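Agmatine N-acetyltransferase (Drosophila melanogaster, PDB 7CIW) catalyses acetyl transfer from acetyl-CoA to the amine of agmatine, as a GNAT enzyme related to the arylalkylamine N-acetyltransferases. Local coordinates at residues Glu34-Gly39 with His105-Val110; Thr112-Cys117 with Val209-Leu214; Val162-Thr167 with Leu178-Ile183. The protein carries 1 engineered substitution. All coordinates share one frame; numbering follows the deposited sequence.

Contact 1 of 3, residues Glu34-Gly39 with His105-Val110; sequences EPLTAG and HLLSAV. With G0R (N-(4-carbamimidamidobutyl)ethanamide), chain C.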
loop_
_atom_site.group_PDB
_atom_site.type_symbol
_atom_site.label_atom_id
_atom_site.label_comp_id
_atom_site.label_asym_id
_atom_site.label_seq_id
_atom_site.Cartn_x
_atom_site.Cartn_y
_atom_site.Cartn_z
ATOM N N GLU A 34 4.165 6.794 7.032
ATOM C CA GLU A 34 3.329 6.776 5.839
ATOM C C GLU A 34 2.541 8.082 5.752
ATOM O O GLU A 34 1.890 8.474 6.733
ATOM C CB GLU A 34 2.393 5.573 5.871
ATOM C CG GLU A 34 1.697 5.321 4.546
ATOM C CD GLU A 34 0.506 6.223 4.371
ATOM O OE1 GLU A 34 -0.294 6.319 5.322
ATOM O OE2 GLU A 34 0.380 6.858 3.299
ATOM N N PRO A 35 2.595 8.795 4.624
ATOM C CA PRO A 35 2.035 10.162 4.599
ATOM C C PRO A 35 0.555 10.285 4.959
ATOM O O PRO A 35 0.207 11.242 5.656
ATOM C CB PRO A 35 2.323 10.614 3.161
ATOM C CG PRO A 35 3.621 9.931 2.838
ATOM C CD PRO A 35 3.494 8.554 3.475
ATOM N N LEU A 36 -0.340 9.394 4.509
ATOM C CA LEU A 36 -1.746 9.559 4.917
ATOM C C LEU A 36 -1.914 9.356 6.416
ATOM O O LEU A 36 -2.679 10.081 7.064
ATOM C CB LEU A 36 -2.664 8.598 4.178
ATOM C CG LEU A 36 -2.588 8.592 2.660
ATOM C CD1 LEU A 36 -3.760 7.769 2.100
ATOM C CD2 LEU A 36 -2.602 10.022 2.136
ATOM N N THR A 37 -1.228 8.360 6.974
ATOM C CA THR A 37 -1.300 8.105 8.406
ATOM C C THR A 37 -0.658 9.235 9.201
ATOM O O THR A 37 -1.192 9.655 10.233
ATOM C CB THR A 37 -0.633 6.765 8.718
ATOM O OG1 THR A 37 -1.019 5.809 7.725
ATOM C CG2 THR A 37 -1.056 6.246 10.093
ATOM N N ALA A 38 0.488 9.741 8.737
ATOM C CA ALA A 38 1.151 10.836 9.434
ATOM C C ALA A 38 0.405 12.147 9.262
ATOM O O ALA A 38 0.571 13.056 10.084
ATOM C CB ALA A 38 2.588 10.992 8.935
ATOM N N GLY A 39 -0.415 12.256 8.229
ATOM C CA GLY A 39 -1.151 13.467 7.926
ATOM C C GLY A 39 -2.555 13.525 8.481
ATOM O O GLY A 39 -3.303 14.452 8.157
ATOM N N HIS A 105 -11.416 8.096 2.387
ATOM C CA HIS A 105 -12.002 9.023 1.420
ATOM C C HIS A 105 -10.971 9.469 0.385
ATOM O O HIS A 105 -11.298 9.596 -0.803
ATOM C CB HIS A 105 -12.636 10.213 2.135
ATOM C CG HIS A 105 -14.078 9.996 2.478
ATOM N ND1 HIS A 105 -14.490 9.500 3.697
ATOM C CD2 HIS A 105 -15.205 10.181 1.749
ATOM C CE1 HIS A 105 -15.809 9.411 3.711
ATOM N NE2 HIS A 105 -16.267 9.815 2.541
ATOM N N LEU A 106 -9.710 9.651 0.793
ATOM C CA LEU A 106 -8.675 9.939 -0.197
ATOM C C LEU A 106 -8.426 8.727 -1.092
ATOM O O LEU A 106 -8.404 8.844 -2.324
ATOM C CB LEU A 106 -7.376 10.379 0.481
ATOM C CG LEU A 106 -6.299 10.725 -0.555
ATOM C CD1 LEU A 106 -5.661 12.065 -0.263
ATOM C CD2 LEU A 106 -5.235 9.626 -0.728
ATOM N N LEU A 107 -8.249 7.549 -0.493
ATOM C CA LEU A 107 -7.963 6.362 -1.297
ATOM C C LEU A 107 -9.102 6.055 -2.262
ATOM O O LEU A 107 -8.874 5.581 -3.386
ATOM C CB LEU A 107 -7.696 5.173 -0.376
ATOM C CG LEU A 107 -6.379 5.255 0.399
ATOM C CD1 LEU A 107 -6.247 4.078 1.366
ATOM C CD2 LEU A 107 -5.191 5.305 -0.550
ATOM N N SER A 108 -10.339 6.321 -1.847
ATOM C CA SER A 108 -11.474 6.053 -2.720
ATOM C C SER A 108 -11.529 7.052 -3.866
ATOM O O SER A 108 -11.855 6.682 -4.998
ATOM C CB SER A 108 -12.773 6.080 -1.909
ATOM O OG SER A 108 -13.926 6.013 -2.736
ATOM N N ALA A 109 -11.223 8.326 -3.592
ATOM C CA ALA A 109 -11.125 9.288 -4.684
ATOM C C ALA A 109 -10.106 8.837 -5.722
ATOM O O ALA A 109 -10.347 8.951 -6.928
ATOM C CB ALA A 109 -10.768 10.676 -4.146
ATOM N N VAL A 110 -8.972 8.294 -5.269
ATOM C CA VAL A 110 -7.938 7.832 -6.191
ATOM C C VAL A 110 -8.401 6.597 -6.963
ATOM O O VAL A 110 -8.140 6.465 -8.164
ATOM C CB VAL A 110 -6.640 7.562 -5.409
ATOM C CG1 VAL A 110 -5.615 6.905 -6.296
ATOM C CG2 VAL A 110 -6.112 8.872 -4.804
HETATM C C10 G0R C . -3.484 2.890 5.410
HETATM N N12 G0R C . -3.230 3.904 6.426
HETATM C C1 G0R C . 2.055 1.169 -0.795
HETATM C C2 G0R C . 1.509 2.087 0.296
HETATM C C5 G0R C . -0.115 3.899 0.983
HETATM C C6 G0R C . -1.473 3.394 1.480
HETATM C C7 G0R C . -2.183 4.405 2.387
HETATM C C8 G0R C . -2.150 4.094 3.889
HETATM N N4 G0R C . 0.437 3.007 -0.024
HETATM N N9 G0R C . -2.996 2.980 4.257
HETATM N N11 G0R C . -4.308 1.748 5.722
HETATM O O3 G0R C . 1.952 2.035 1.395
#

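Contact 2 of 3, residues Thr112-Cys117 with Val209-Leu214; sequences TATDVC and VQTFVL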
loop_
_atom_site.group_PDB
_atom_site.type_symbol
_atom_site.label_atom_id
_atom_site.label_comp_id
_atom_site.label_asym_id
_atom_site.label_seq_id
_atom_site.Cartn_x
_atom_site.Cartn_y
_atom_site.Cartn_z
ATOM N N THR A 112 -11.458 5.780 -7.771
ATOM C CA THR A 112 -12.421 6.217 -8.776
ATOM C C THR A 112 -11.718 6.860 -9.962
ATOM O O THR A 112 -12.099 6.635 -11.117
ATOM C CB THR A 112 -13.408 7.203 -8.155
ATOM O OG1 THR A 112 -14.236 6.512 -7.216
ATOM C CG2 THR A 112 -14.274 7.843 -9.232
ATOM N N ALA A 113 -10.671 7.650 -9.695
ATOM C CA ALA A 113 -9.970 8.335 -10.774
ATOM C C ALA A 113 -9.128 7.374 -11.605
ATOM O O ALA A 113 -8.986 7.572 -12.820
ATOM C CB ALA A 113 -9.087 9.445 -10.198
ATOM N N THR A 114 -8.563 6.332 -10.985
ATOM C CA THR A 114 -7.681 5.440 -11.742
ATOM C C THR A 114 -8.464 4.346 -12.459
ATOM O O THR A 114 -8.219 4.086 -13.643
ATOM C CB THR A 114 -6.624 4.827 -10.826
ATOM O OG1 THR A 114 -7.245 4.193 -9.701
ATOM C CG2 THR A 114 -5.678 5.903 -10.325
ATOM N N ASP A 115 -9.385 3.686 -11.753
ATOM C CA ASP A 115 -10.336 2.737 -12.343
ATOM C C ASP A 115 -9.635 1.793 -13.325
ATOM O O ASP A 115 -9.999 1.680 -14.493
ATOM C CB ASP A 115 -11.480 3.499 -13.023
ATOM C CG ASP A 115 -12.729 2.647 -13.242
ATOM O OD1 ASP A 115 -12.745 1.461 -12.866
ATOM O OD2 ASP A 115 -13.709 3.172 -13.808
ATOM N N VAL A 116 -8.602 1.106 -12.826
ATOM C CA VAL A 116 -7.603 0.551 -13.741
ATOM C C VAL A 116 -8.150 -0.615 -14.545
ATOM O O VAL A 116 -7.629 -0.925 -15.621
ATOM C CB VAL A 116 -6.329 0.121 -12.995
ATOM C CG1 VAL A 116 -5.606 1.331 -12.419
ATOM C CG2 VAL A 116 -6.643 -0.965 -11.926
ATOM N N CYS A 117 -9.155 -1.321 -14.032
ATOM C CA CYS A 117 -9.702 -2.449 -14.785
ATOM C C CYS A 117 -10.388 -1.975 -16.056
ATOM O O CYS A 117 -10.217 -2.574 -17.130
ATOM C CB CYS A 117 -10.655 -3.235 -13.886
ATOM S SG CYS A 117 -9.710 -4.193 -12.629
ATOM N N VAL A 209 -0.399 12.119 -3.925
ATOM C CA VAL A 209 -0.445 10.671 -4.090
ATOM C C VAL A 209 -0.341 10.387 -5.583
ATOM O O VAL A 209 -1.125 10.904 -6.391
ATOM C CB VAL A 209 -1.708 10.049 -3.458
ATOM C CG1 VAL A 209 -2.977 10.792 -3.857
ATOM C CG2 VAL A 209 -1.809 8.533 -3.778
ATOM N N GLN A 210 0.656 9.598 -5.954
ATOM C CA GLN A 210 0.941 9.270 -7.345
ATOM C C GLN A 210 0.689 7.784 -7.544
ATOM O O GLN A 210 1.372 6.956 -6.934
ATOM C CB GLN A 210 2.383 9.611 -7.696
ATOM C CG GLN A 210 2.714 11.079 -7.542
ATOM C CD GLN A 210 4.160 11.333 -7.822
ATOM O OE1 GLN A 210 4.540 11.538 -8.967
ATOM N NE2 GLN A 210 4.987 11.292 -6.784
ATOM N N THR A 211 -0.274 7.451 -8.399
ATOM C CA THR A 211 -0.616 6.056 -8.638
ATOM C C THR A 211 0.154 5.528 -9.837
ATOM O O THR A 211 0.137 6.139 -10.909
ATOM C CB THR A 211 -2.117 5.907 -8.858
ATOM O OG1 THR A 211 -2.793 6.356 -7.681
ATOM C CG2 THR A 211 -2.485 4.440 -9.102
ATOM N N PHE A 212 0.821 4.390 -9.645
ATOM C CA PHE A 212 1.620 3.743 -10.676
ATOM C C PHE A 212 1.078 2.344 -10.944
ATOM O O PHE A 212 0.512 1.698 -10.051
ATOM C CB PHE A 212 3.082 3.623 -10.253
ATOM C CG PHE A 212 3.834 4.925 -10.208
ATOM C CD1 PHE A 212 3.738 5.776 -9.109
ATOM C CD2 PHE A 212 4.685 5.268 -11.244
ATOM C CE1 PHE A 212 4.464 6.954 -9.066
ATOM C CE2 PHE A 212 5.406 6.442 -11.209
ATOM C CZ PHE A 212 5.294 7.291 -10.123
ATOM N N VAL A 213 1.272 1.872 -12.176
ATOM C CA VAL A 213 0.935 0.504 -12.544
ATOM C C VAL A 213 2.116 -0.155 -13.240
ATOM O O VAL A 213 2.981 0.499 -13.826
ATOM C CB VAL A 213 -0.315 0.414 -13.446
ATOM C CG1 VAL A 213 -1.500 1.074 -12.779
ATOM C CG2 VAL A 213 -0.036 1.054 -14.798
ATOM N N LEU A 214 2.126 -1.485 -13.168
ATOM C CA LEU A 214 3.075 -2.314 -13.894
ATOM C C LEU A 214 2.297 -3.359 -14.670
ATOM O O LEU A 214 1.471 -4.071 -14.094
ATOM C CB LEU A 214 4.057 -2.997 -12.939
ATOM C CG LEU A 214 5.083 -3.904 -13.628
ATOM C CD1 LEU A 214 6.151 -3.059 -14.335
ATOM C CD2 LEU A 214 5.706 -4.869 -12.619
#

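Contact 3 of 3, residues Val162-Thr167 with Leu178-Ile183; sequences VSVDCT and LGYQLI. With G0R (N-(4-carbamimidamidobutyl)ethanamide), chain C; COA (coenzyme A), chain B.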
loop_
_atom_site.group_PDB
_atom_site.type_symbol
_atom_site.label_atom_id
_atom_site.label_comp_id
_atom_site.label_asym_id
_atom_site.label_seq_id
_atom_site.Cartn_x
_atom_site.Cartn_y
_atom_site.Cartn_z
ATOM N N VAL A 162 -0.312 -4.758 -11.906
ATOM C CA VAL A 162 -0.077 -4.396 -10.507
ATOM C C VAL A 162 -0.286 -2.895 -10.397
ATOM O O VAL A 162 0.136 -2.152 -11.284
ATOM C CB VAL A 162 1.345 -4.766 -10.032
ATOM C CG1 VAL A 162 1.589 -4.309 -8.584
ATOM C CG2 VAL A 162 1.590 -6.260 -10.170
ATOM N N SER A 163 -0.944 -2.450 -9.328
ATOM C CA SER A 163 -1.125 -1.020 -9.084
ATOM C C SER A 163 -0.683 -0.678 -7.669
ATOM O O SER A 163 -0.667 -1.532 -6.783
ATOM C CB SER A 163 -2.576 -0.579 -9.294
ATOM O OG SER A 163 -3.469 -1.321 -8.467
ATOM N N VAL A 164 -0.329 0.595 -7.460
ATOM C CA VAL A 164 0.124 1.034 -6.142
ATOM C C VAL A 164 -0.061 2.546 -6.020
ATOM O O VAL A 164 0.262 3.291 -6.953
ATOM C CB VAL A 164 1.589 0.602 -5.899
ATOM C CG1 VAL A 164 2.529 1.169 -6.991
ATOM C CG2 VAL A 164 2.060 1.006 -4.498
ATOM N N ASP A 165 -0.632 3.007 -4.900
ATOM C CA ASP A 165 -0.785 4.440 -4.634
ATOM C C ASP A 165 0.424 4.914 -3.842
ATOM O O ASP A 165 0.489 4.739 -2.625
ATOM C CB ASP A 165 -2.065 4.735 -3.853
ATOM C CG ASP A 165 -3.320 4.264 -4.563
ATOM O OD1 ASP A 165 -3.378 4.349 -5.808
ATOM O OD2 ASP A 165 -4.260 3.817 -3.866
ATOM N N CYS A 166 1.367 5.559 -4.519
ATOM C CA CYS A 166 2.557 6.072 -3.847
ATOM C C CYS A 166 2.217 7.400 -3.185
ATOM O O CYS A 166 2.314 8.477 -3.780
ATOM C CB CYS A 166 3.712 6.197 -4.829
ATOM S SG CYS A 166 4.257 4.602 -5.497
ATOM N N THR A 167 1.768 7.307 -1.940
ATOM C CA THR A 167 1.546 8.489 -1.125
ATOM C C THR A 167 2.861 9.157 -0.740
ATOM O O THR A 167 2.867 10.343 -0.396
ATOM C CB THR A 167 0.753 8.089 0.119
ATOM O OG1 THR A 167 1.488 7.093 0.836
ATOM C CG2 THR A 167 -0.593 7.496 -0.286
ATOM N N LEU A 178 11.711 0.573 -10.894
ATOM C CA LEU A 178 11.222 -0.735 -11.302
ATOM C C LEU A 178 10.538 -0.724 -12.668
ATOM O O LEU A 178 10.193 -1.797 -13.177
ATOM C CB LEU A 178 10.249 -1.265 -10.244
ATOM C CG LEU A 178 10.920 -1.590 -8.912
ATOM C CD1 LEU A 178 9.889 -2.050 -7.884
ATOM C CD2 LEU A 178 12.013 -2.650 -9.093
ATOM N N GLY A 179 10.340 0.443 -13.274
ATOM C CA GLY A 179 9.690 0.514 -14.567
ATOM C C GLY A 179 8.184 0.641 -14.536
ATOM O O GLY A 179 7.536 0.394 -15.560
ATOM N N TYR A 180 7.600 1.002 -13.399
ATOM C CA TYR A 180 6.174 1.283 -13.370
ATOM C C TYR A 180 5.894 2.593 -14.101
ATOM O O TYR A 180 6.782 3.438 -14.268
ATOM C CB TYR A 180 5.667 1.407 -11.934
ATOM C CG TYR A 180 5.486 0.132 -11.138
ATOM C CD1 TYR A 180 6.529 -0.764 -10.962
ATOM C CD2 TYR A 180 4.270 -0.137 -10.513
ATOM C CE1 TYR A 180 6.355 -1.924 -10.207
ATOM C CE2 TYR A 180 4.098 -1.284 -9.753
ATOM C CZ TYR A 180 5.137 -2.163 -9.610
ATOM O OH TYR A 180 4.954 -3.303 -8.859
ATOM N N GLN A 181 4.647 2.769 -14.525
ATOM C CA GLN A 181 4.228 3.994 -15.202
ATOM C C GLN A 181 3.218 4.760 -14.357
ATOM O O GLN A 181 2.293 4.178 -13.790
ATOM C CB GLN A 181 3.613 3.692 -16.573
ATOM C CG GLN A 181 4.596 3.124 -17.587
ATOM C CD GLN A 181 4.366 1.650 -17.832
ATOM O OE1 GLN A 181 3.292 1.248 -18.284
ATOM N NE2 GLN A 181 5.372 0.832 -17.536
ATOM N N LEU A 182 3.391 6.077 -14.311
ATOM C CA LEU A 182 2.478 6.947 -13.579
ATOM C C LEU A 182 1.148 7.075 -14.313
ATOM O O LEU A 182 1.129 7.317 -15.522
ATOM C CB LEU A 182 3.111 8.328 -13.429
ATOM C CG LEU A 182 2.273 9.424 -12.786
ATOM C CD1 LEU A 182 2.062 9.108 -11.313
ATOM C CD2 LEU A 182 2.988 10.765 -12.970
ATOM N N ILE A 183 0.030 6.976 -13.583
ATOM C CA ILE A 183 -1.270 7.105 -14.240
ATOM C C ILE A 183 -2.167 8.157 -13.597
ATOM O O ILE A 183 -3.198 8.517 -14.179
ATOM C CB ILE A 183 -2.025 5.762 -14.306
ATOM C CG1 ILE A 183 -2.345 5.233 -12.910
ATOM C CG2 ILE A 183 -1.251 4.723 -15.127
ATOM C CD1 ILE A 183 -3.471 4.216 -12.921
HETATM C C10 G0R C . -3.484 2.890 5.410
HETATM N N12 G0R C . -3.230 3.904 6.426
HETATM C C1 G0R C . 2.055 1.169 -0.795
HETATM C C2 G0R C . 1.509 2.087 0.296
HETATM C C5 G0R C . -0.115 3.899 0.983
HETATM C C6 G0R C . -1.473 3.394 1.480
HETATM C C7 G0R C . -2.183 4.405 2.387
HETATM C C8 G0R C . -2.150 4.094 3.889
HETATM N N4 G0R C . 0.437 3.007 -0.024
HETATM N N9 G0R C . -2.996 2.980 4.257
HETATM N N11 G0R C . -4.308 1.748 5.722
HETATM O O3 G0R C . 1.952 2.035 1.395
HETATM N N1A COA B . 13.318 8.964 4.069
HETATM C C2A COA B . 14.478 9.488 3.585
HETATM N N3A COA B . 15.174 8.839 2.592
HETATM C C4A COA B . 14.718 7.680 2.090
HETATM C C5A COA B . 13.577 7.166 2.575
HETATM C C6A COA B . 12.879 7.824 3.567
HETATM N N6A COA B . 11.614 7.660 4.392
HETATM N N7A COA B . 13.303 6.002 1.932
HETATM C C8A COA B . 14.279 5.782 1.041
HETATM N N9A COA B . 15.135 6.811 1.135
HETATM C C1B COA B . 16.301 7.116 0.543
HETATM C C2B COA B . 17.278 5.960 0.872
HETATM O O2B COA B . 17.917 6.128 2.197
HETATM C C3B COA B . 18.139 5.913 -0.164
HETATM O O3B COA B . 19.119 6.986 -0.190
HETATM P P3B COA B . 20.641 6.861 0.469
HETATM O O7A COA B . 21.132 5.428 0.395
HETATM O O8A COA B . 21.586 7.845 -0.229
HETATM O O9A COA B . 20.479 7.277 1.924
HETATM C C4B COA B . 17.204 6.261 -1.458
HETATM O O4B COA B . 16.187 6.989 -1.015
HETATM C C5B COA B . 16.747 5.015 -2.177
HETATM O O5B COA B . 16.351 4.070 -1.191
HETATM P P1A COA B . 15.331 2.798 -1.582
HETATM O O1A COA B . 14.620 2.982 -2.926
HETATM O O2A COA B . 16.108 1.493 -1.493
HETATM O O3A COA B . 14.173 2.860 -0.423
HETATM P P2A COA B . 13.632 1.619 0.507
HETATM O O4A COA B . 14.703 1.180 1.460
HETATM O O5A COA B . 13.114 0.510 -0.380
HETATM O O6A COA B . 12.425 2.377 1.330
HETATM C CBP COA B . 10.188 2.941 1.533
HETATM C CCP COA B . 11.379 2.939 0.609
HETATM C CDP COA B . 9.735 1.453 1.720
HETATM C CEP COA B . 9.045 3.760 0.916
HETATM C CAP COA B . 10.609 3.595 2.847
HETATM O OAP COA B . 10.862 4.959 2.609
HETATM C C9P COA B . 9.549 3.503 3.963
HETATM O O9P COA B . 9.358 2.507 4.590
HETATM N N8P COA B . 8.790 4.697 4.276
HETATM C C7P COA B . 7.800 4.724 5.369
HETATM C C6P COA B . 6.404 4.051 5.018
HETATM C C5P COA B . 5.973 4.622 3.690
HETATM O O5P COA B . 5.880 5.806 3.502
HETATM N N4P COA B . 5.665 3.618 2.631
HETATM C C3P COA B . 5.282 3.958 1.270
HETATM C C2P COA B . 3.914 4.634 1.177
HETATM S S1P COA B . 3.674 4.681 -0.625
#

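Contact 1 of 3, residues Glu34-Gly39 with His105-Val110
Leu36 and Leu106 mark the nearest approach of the two backbones, 8.6 Å between their CA atoms, with the short helix 35-38 standing off from the long helix 99-114. In this GNAT fold Glu34, Leu36 and Thr37 line the amine pocket, occupied here by acetylagmatine (G0R), and helix 99-114 backs Leu36 from behind. The link between segments is purely apolar and small, about 114 Å² of buried surface. Leu36 brings CD1 to Leu106 CD2 at 3.7 Å, the two side chains crossing obliquely, and the same methyl meets Leu107 CD2 at 3.9 Å. Leu36 CD1 also lies 3.7 Å from C7 in the butyl chain of G0R, so this one methyl touches both helix 99-114 and the ligand chain.

Glu34 precedes the helix as its N-cap. With CG anti to the backbone N (chi1 -168°) and the chain bent at chi2, its carboxylate folds back over the first turn. Leu36 N donates to Glu34 OE2 from above the carboxylate plane. Glu34 OE1 takes two bonds from Thr37, one from the backbone N and one from the hydroxyl, and lies 3.2 Å from C8 of G0R. OE2 has a further partner in the hydroxyl of Thr167. Replacing Glu34 with an alanine would probably leave the amides of Leu36 and Thr37 without their side-chain acceptor, deprive Thr167 of its mate and open a gap beside the ligand chain. Thr37 OG1 gives its proton to Glu34 OE1 at 2.6 Å and accepts a weak bond from N12 of G0R at 3.2 Å.

Contact 2 of 3, residues Thr112-Cys117 with Val209-Leu214
Thr114 and Val116 face Thr211 and Val213 in the same order, the break between helices 99-114 and 116-119 lying against strand 208-215 in the mixed sheet of the GNAT fold. CA atoms are 7.7 Å apart for Thr114 and Thr211 and 8.6 Å for Val116 and Val213. No hydrogen bond joins the two segments; the contact is made by methyl groups between buried side chains.

Ahead of the break, Ala113 O is held by Arg119 NH2. Thr114, the last residue of the long helix, puts OG1 between its backbone N and carbonyl carbon (chi1 54°), where it bonds back to Val110 O of the preceding turn. That choice leaves CG2 directed at the strand, and it meets Thr211 CG2 tip to tip at 3.7 Å, with Thr211 CB and OG1 each at 3.9 Å from the same Thr114 CG2. Thr114 O is bonded to Arg119 NE, so the guanidinium ties the end of one helix to the next.

Asp115 interrupts the helix with positive phi (45°), and its OD1 forms a salt bridge with Arg118. The turn brings Val116 back toward the sheet, where it also touches Leu161 and Ile183 of the neighbouring strands. Val116 and Val213 lie alongside one another, pointing opposite ways, and touch through their CG1 methyls at 4.1 Å.

On the strand, Thr211 and Val213 turn to this side, while Gln210 and Phe212 pack on helix 169-177. Thr211 divides its branches: CG2 goes to the Thr114 methyl, and OG1 is hydrogen-bonded to Asp165 OD1.

Contact 3 of 3, residues Val162-Thr167 with Leu178-Ile183
Tyr180 meets Val162 and Val164, two buried valines on one side of strand 161-166, in van der Waals contacts that carry nearly all of the join between the segments. Val162 CG1 comes to the edge of the ring near its plane, 3.5 Å from Tyr180 OH and 4.1 Å from Tyr180 CE2. Val164 CG1 approaches the ring obliquely, 4.0 Å from Tyr180 CE2, the two side chains crossing at about a right angle. A chi1 of 58° places this CG1 between the backbone N and the carbonyl carbon of Val164 and leaves CG2 on the ligand side, 3.7 Å from the acetyl methyl carbon C1 of G0R.

The end of the strand meets the ligands. Its hydrogen bonds are weak: Asp165 O accepts from the amide N4 of G0R at 3.1 Å, and from Thr167 N in the inverse gamma turn centred on Cys166. Close contacts join the cofactor, with Cys166 CA 3.7 Å from the thiol S1P of coenzyme A and Thr167 OG1 3.5 Å from its C2P. In the other segment a Schellman motif at Gly179 ends helix 169-177.

Strand 161-166, helix 169-177 and strand 181-187 make a beta-alpha-beta crossover in which strand 208-215 lies between the two parallel strands; Tyr180 packs beside that strand at Leu214, with Val175 of the crossing helix and Met147 of helix 142-156 also against it.

Contacts 2 and 3 are close neighbours, their centres about 7 Å apart, and contact 3 is nested within the chain loop closed by contact 2. Strand 208-215 joins them, Gln210 O lying 2.8 Å from Cys166 N and Thr211 O 2.8 Å from Ile183 N. Contacts 1 and 2, centres about 14 Å apart, share helix 99-114, whose Val110 CG1 packs 3.2 Å from Thr211 OG1. Contacts 1 and 3, centres about 16 Å apart, yet converge on G0R: Glu34 OE2 and Thr167 OG1 sit 2.7 Å apart beside it, and Leu36 CG packs 3.7 Å from Thr167 CG2. Contact 2 lies farther back, the Thr211 side chain being about 9 Å from G0R between nearest atoms.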